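Local structure of sortase family protein (Clostridium perfringens, 6IXZ) at residues Asn145-Val150 with Leu182-Glu187. The protein is a class C sortase, a cysteine transpeptidase that probably joins pilin subunits into pili on the bacterial surface. Numbering follows the deposited sequence.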
loop_
_atom_site.group_PDB
_atom_site.type_symbol
_atom_site.label_atom_id
_atom_site.label_comp_id
_atom_site.label_asym_id
_atom_site.label_seq_id
_atom_site.Cartn_x
_atom_site.Cartn_y
_atom_site.Cartn_z
ATOM N N ASN A 145 -8.483 -4.983 11.655
ATOM C CA ASN A 145 -8.504 -5.328 13.079
ATOM C C ASN A 145 -8.044 -4.225 14.020
ATOM O O ASN A 145 -8.133 -4.382 15.222
ATOM C CB ASN A 145 -7.716 -6.615 13.350
ATOM C CG ASN A 145 -6.222 -6.465 13.108
ATOM O OD1 ASN A 145 -5.713 -5.377 12.837
ATOM N ND2 ASN A 145 -5.510 -7.568 13.219
ATOM N N GLN A 146 -7.648 -3.073 13.492
ATOM C CA GLN A 146 -7.296 -1.952 14.355
ATOM C C GLN A 146 -7.540 -0.651 13.619
ATOM O O GLN A 146 -7.057 -0.488 12.507
ATOM C CB GLN A 146 -5.845 -2.040 14.812
ATOM C CG GLN A 146 -5.465 -0.963 15.836
ATOM C CD GLN A 146 -4.031 -1.069 16.323
ATOM O OE1 GLN A 146 -3.760 -1.711 17.341
ATOM N NE2 GLN A 146 -3.126 -0.328 15.681
ATOM N N ILE A 147 -8.357 0.223 14.200
ATOM C CA ILE A 147 -8.511 1.592 13.712
ATOM C C ILE A 147 -8.031 2.620 14.732
ATOM O O ILE A 147 -8.466 2.613 15.863
ATOM C CB ILE A 147 -9.983 1.853 13.284
ATOM C CG1 ILE A 147 -10.315 1.003 12.052
ATOM C CG2 ILE A 147 -10.221 3.331 12.989
ATOM C CD1 ILE A 147 -11.321 -0.092 12.287
ATOM N N LYS A 148 -7.159 3.536 14.312
ATOM C CA LYS A 148 -6.521 4.480 15.230
ATOM C C LYS A 148 -6.253 5.797 14.546
ATOM O O LYS A 148 -5.762 5.816 13.418
ATOM C CB LYS A 148 -5.170 3.918 15.699
ATOM C CG LYS A 148 -4.970 3.930 17.200
ATOM C CD LYS A 148 -5.621 2.716 17.845
ATOM C CE LYS A 148 -5.111 2.476 19.264
ATOM N NZ LYS A 148 -5.630 3.477 20.242
ATOM N N VAL A 149 -6.438 6.897 15.272
ATOM C CA VAL A 149 -6.059 8.218 14.781
ATOM C C VAL A 149 -4.828 8.692 15.510
ATOM O O VAL A 149 -4.760 8.617 16.731
ATOM C CB VAL A 149 -7.161 9.271 14.993
ATOM C CG1 VAL A 149 -6.711 10.631 14.462
ATOM C CG2 VAL A 149 -8.455 8.838 14.314
ATOM N N VAL A 150 -3.888 9.265 14.774
ATOM C CA VAL A 150 -2.556 9.405 15.287
ATOM C C VAL A 150 -1.930 10.668 14.713
ATOM O O VAL A 150 -2.348 11.164 13.668
ATOM C CB VAL A 150 -1.777 8.142 14.926
ATOM C CG1 VAL A 150 -0.375 8.461 14.444
ATOM C CG2 VAL A 150 -1.805 7.171 16.076
ATOM N N LEU A 182 -5.435 9.070 9.997
ATOM C CA LEU A 182 -6.250 7.915 10.364
ATOM C C LEU A 182 -5.653 6.646 9.778
ATOM O O LEU A 182 -5.322 6.589 8.588
ATOM C CB LEU A 182 -7.681 8.122 9.854
ATOM C CG LEU A 182 -8.635 6.919 9.882
ATOM C CD1 LEU A 182 -9.004 6.563 11.317
ATOM C CD2 LEU A 182 -9.892 7.266 9.101
ATOM N N LEU A 183 -5.445 5.661 10.642
ATOM C CA LEU A 183 -4.800 4.408 10.282
ATOM C C LEU A 183 -5.851 3.338 10.357
ATOM O O LEU A 183 -6.565 3.254 11.354
ATOM C CB LEU A 183 -3.713 4.045 11.302
ATOM C CG LEU A 183 -2.621 5.092 11.506
ATOM C CD1 LEU A 183 -1.566 4.579 12.477
ATOM C CD2 LEU A 183 -1.991 5.471 10.166
ATOM N N VAL A 184 -5.938 2.512 9.323
ATOM C CA VAL A 184 -6.858 1.364 9.337
ATOM C C VAL A 184 -6.048 0.119 9.016
ATOM O O VAL A 184 -5.653 -0.079 7.861
ATOM C CB VAL A 184 -8.006 1.549 8.301
ATOM C CG1 VAL A 184 -8.912 0.331 8.267
ATOM C CG2 VAL A 184 -8.823 2.798 8.620
ATOM N N ARG A 185 -5.782 -0.706 10.039
ATOM C CA ARG A 185 -4.886 -1.847 9.902
ATOM C C ARG A 185 -5.679 -3.089 9.603
ATOM O O ARG A 185 -6.655 -3.393 10.301
ATOM C CB ARG A 185 -4.097 -2.127 11.187
ATOM C CG ARG A 185 -2.973 -3.129 10.982
ATOM C CD ARG A 185 -2.228 -3.365 12.294
ATOM N NE ARG A 185 -3.047 -4.124 13.237
ATOM C CZ ARG A 185 -2.752 -4.305 14.530
ATOM N NH1 ARG A 185 -1.681 -3.742 15.051
ATOM N NH2 ARG A 185 -3.560 -5.027 15.299
ATOM N N GLY A 186 -5.276 -3.773 8.544
ATOM C CA GLY A 186 -5.856 -5.070 8.188
ATOM C C GLY A 186 -4.838 -6.173 8.310
ATOM O O GLY A 186 -3.625 -5.919 8.281
ATOM N N GLU A 187 -5.327 -7.364 8.653
ATOM C CA GLU A 187 -4.478 -8.553 8.789
ATOM C C GLU A 187 -4.857 -9.572 7.716
ATOM O O GLU A 187 -6.031 -9.701 7.380
ATOM C CB GLU A 187 -4.629 -9.172 10.197
ATOM C CG GLU A 187 -3.773 -10.421 10.441
ATOM C CD GLU A 187 -3.545 -10.721 11.919
ATOM O OE1 GLU A 187 -4.235 -10.131 12.773
ATOM O OE2 GLU A 187 -2.643 -11.521 12.239
#
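Lys148 and Leu183 pair through their backbones, Lys148 N giving to Leu183 O at 3.0 Å and Leu183 N to Lys148 O at 2.8 Å, and Arg185 N binds Gln146 O in the same antiparallel ladder. At Arg185 the ladder takes in an extra residue: its carbonyl O accepts from Asn145 N at 2.8 Å and, weakly, from Gln146 N, a classic beta bulge. The side chains echo this. Arg185 reaches Asn145 OD1 side-on, the oxygen lying close to the guanidinium plane; NE makes the straighter bond at 3.0 Å, and NH2 comes from above the amide plane with a longer, more bent one of 3.3 Å. A bend at chi3 (71°) brings the guanidinium over to Asn145 on the neighbouring strand. Gln146 lays CB and its amide over one guanidinium face, the planes 30° apart, while its NE2 is hydrogen-bonded to Glu157 OE2. Tyr166 adds a cation-pi contact to Arg185. On the other face of the sheet, Leu182 CD1 sits 3.8 Å from both Ile147 CG2 and Val149 CG2, and Ile147 lies alongside Val184. Strand 180-188 also bonds through its backbone to strand 165-173, which carries the predicted nucleophile Cys172; the three strands form an antiparallel part of the sortase beta-barrel.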